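Local coordinates for orphan protein TM0875 (PDB 1O22), which is an orphan protein of unknown function from Thermotoga maritima whose crystal structure revealed a new fold, at residues K133-R137 and N138-E142. Residues are numbered along the deposited sequence; the frame is centred on the assembly and turned at random. Where two conformers were deposited one is given.
Sequences KKKNR and NELVE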
loop_
_atom_site.group_PDB
_atom_site.type_symbol
_atom_site.label_atom_id
_atom_site.label_comp_id
_atom_site.label_asym_id
_atom_site.label_seq_id
_atom_site.Cartn_x
_atom_site.Cartn_y
_atom_site.Cartn_z
ATOM N N LYS A 133 23.561 3.987 16.246
ATOM C CA LYS A 133 24.269 5.263 16.422
ATOM C C LYS A 133 25.439 5.393 15.440
ATOM O O LYS A 133 25.715 6.474 14.926
ATOM C CB LYS A 133 24.798 5.426 17.886
ATOM C CG LYS A 133 24.018 6.385 18.790
ATOM C CD LYS A 133 24.207 6.108 20.314
ATOM C CE LYS A 133 25.595 6.545 20.845
ATOM N NZ LYS A 133 26.690 5.597 20.486
ATOM N N LYS A 134 26.142 4.293 15.237
ATOM C CA LYS A 134 27.301 4.282 14.371
ATOM C C LYS A 134 27.046 3.411 13.149
ATOM O O LYS A 134 27.995 2.920 12.567
ATOM C CB LYS A 134 28.547 3.782 15.137
ATOM C CG LYS A 134 28.756 4.435 16.498
ATOM C CD LYS A 134 30.162 4.223 17.061
ATOM C CE LYS A 134 30.207 4.507 18.561
ATOM N NZ LYS A 134 31.588 4.451 19.132
ATOM N N LYS A 135 25.778 3.224 12.755
ATOM C CA LYS A 135 25.450 2.418 11.569
ATOM C C LYS A 135 25.078 3.254 10.330
ATOM O O LYS A 135 24.422 4.296 10.422
ATOM C CB LYS A 135 24.325 1.419 11.871
ATOM C CG LYS A 135 24.676 0.379 12.922
ATOM C CD LYS A 135 23.668 -0.766 12.846
ATOM C CE LYS A 135 23.867 -1.814 13.925
ATOM N NZ LYS A 135 22.738 -2.824 13.864
ATOM N N ASN A 136 25.505 2.779 9.167
ATOM C CA ASN A 136 25.196 3.433 7.890
ATOM C C ASN A 136 24.019 2.740 7.198
ATOM O O ASN A 136 23.535 1.689 7.629
ATOM C CB ASN A 136 26.470 3.521 7.011
ATOM C CG ASN A 136 27.006 2.159 6.632
ATOM O OD1 ASN A 136 26.314 1.389 6.023
ATOM N ND2 ASN A 136 28.226 1.853 7.033
ATOM N N ARG A 137 23.527 3.349 6.141
ATOM C CA ARG A 137 22.425 2.782 5.376
ATOM C C ARG A 137 22.661 1.346 4.898
ATOM O O ARG A 137 21.728 0.529 4.941
ATOM C CB ARG A 137 22.113 3.667 4.183
ATOM C CG ARG A 137 20.734 3.503 3.617
ATOM C CD ARG A 137 20.522 4.334 2.390
ATOM N NE ARG A 137 21.211 3.734 1.271
ATOM C CZ ARG A 137 21.410 4.317 0.086
ATOM N NH1 ARG A 137 20.985 5.562 -0.154
ATOM N NH2 ARG A 137 22.042 3.631 -0.874
ATOM N N ASN A 138 23.890 1.044 4.481
ATOM C CA ASN A 138 24.267 -0.292 3.980
ATOM C C ASN A 138 24.049 -1.370 5.001
ATOM O O ASN A 138 23.503 -2.417 4.685
ATOM C CB ASN A 138 25.753 -0.400 3.610
ATOM C CG ASN A 138 26.142 0.462 2.436
ATOM O OD1 ASN A 138 25.401 1.370 2.036
ATOM N ND2 ASN A 138 27.328 0.171 1.859
ATOM N N GLU A 139 24.494 -1.118 6.226
ATOM C CA GLU A 139 24.378 -2.074 7.312
ATOM C C GLU A 139 22.918 -2.362 7.664
ATOM O O GLU A 139 22.546 -3.515 7.828
ATOM C CB GLU A 139 25.082 -1.563 8.560
ATOM C CG GLU A 139 26.596 -1.530 8.477
ATOM C CD GLU A 139 27.190 -0.920 9.738
ATOM O OE1 GLU A 139 27.254 0.311 9.819
ATOM O OE2 GLU A 139 27.557 -1.676 10.658
ATOM N N LEU A 140 22.117 -1.308 7.756
ATOM C CA LEU A 140 20.684 -1.438 7.984
ATOM C C LEU A 140 19.969 -2.208 6.887
ATOM O O LEU A 140 19.188 -3.107 7.164
ATOM C CB LEU A 140 19.994 -0.069 8.155
ATOM C CG LEU A 140 19.885 0.565 9.539
ATOM C CD1 LEU A 140 18.695 -0.020 10.254
ATOM C CD2 LEU A 140 21.179 0.377 10.339
ATOM N N VAL A 141 20.173 -1.796 5.657
ATOM C CA VAL A 141 19.562 -2.472 4.513
ATOM C C VAL A 141 19.970 -3.945 4.477
ATOM O O VAL A 141 19.121 -4.801 4.231
ATOM C CB VAL A 141 19.855 -1.777 3.177
ATOM C CG1 VAL A 141 19.332 -2.609 1.994
ATOM C CG2 VAL A 141 19.167 -0.386 3.142
ATOM N N GLU A 142 21.235 -4.252 4.744
ATOM C CA GLU A 142 21.658 -5.642 4.678
ATOM C C GLU A 142 20.967 -6.485 5.744
ATOM O O GLU A 142 20.583 -7.637 5.472
ATOM C CB GLU A 142 23.165 -5.842 4.784
ATOM C CG GLU A 142 23.535 -7.345 4.743
ATOM C CD GLU A 142 23.154 -8.054 3.427
ATOM O OE1 GLU A 142 22.068 -8.733 3.330
ATOM O OE2 GLU A 142 23.960 -7.934 2.470
HETATM O O HOH W 1 23.071 1.069 1.101
#
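The backbone of N136 is extended, and from R137 the chain turns into a helix, where V141 N donates a hydrogen bond to R137 O at 2.9 Å and L140 N reaches N136 O in a weak one. N136 and E139 form a capping box at the N-terminal end of helix 137-152. N136 is the N-cap. Its CG sits between its own backbone N and carbonyl carbon (chi1 63°), which turns OD1 back over the first turn. There N136 OD1 accepts from E139 N at 3.1 Å, the donor tilted 34° from the carbonyl plane. In return, E139 lays its carboxylate beside the incoming chain. E139 OE1 accepts from N136 N at 3.1 Å, on its anti side and 27° out of the carboxylate plane. With an alanine in place of E139 the box would probably be lost, leaving N136 N without this acceptor. The K135 side chain crosses that of L140 at about a right angle. A water bridges R137 NE and N138 OD1, the latter bond unusually short. Helix 137-152 packs on the sheet from here: L140 touches I125 and V127 of strand 122-128, while V141 meets L19 and I21 of strand 19-25 and F161 and V163 of strand 159-165.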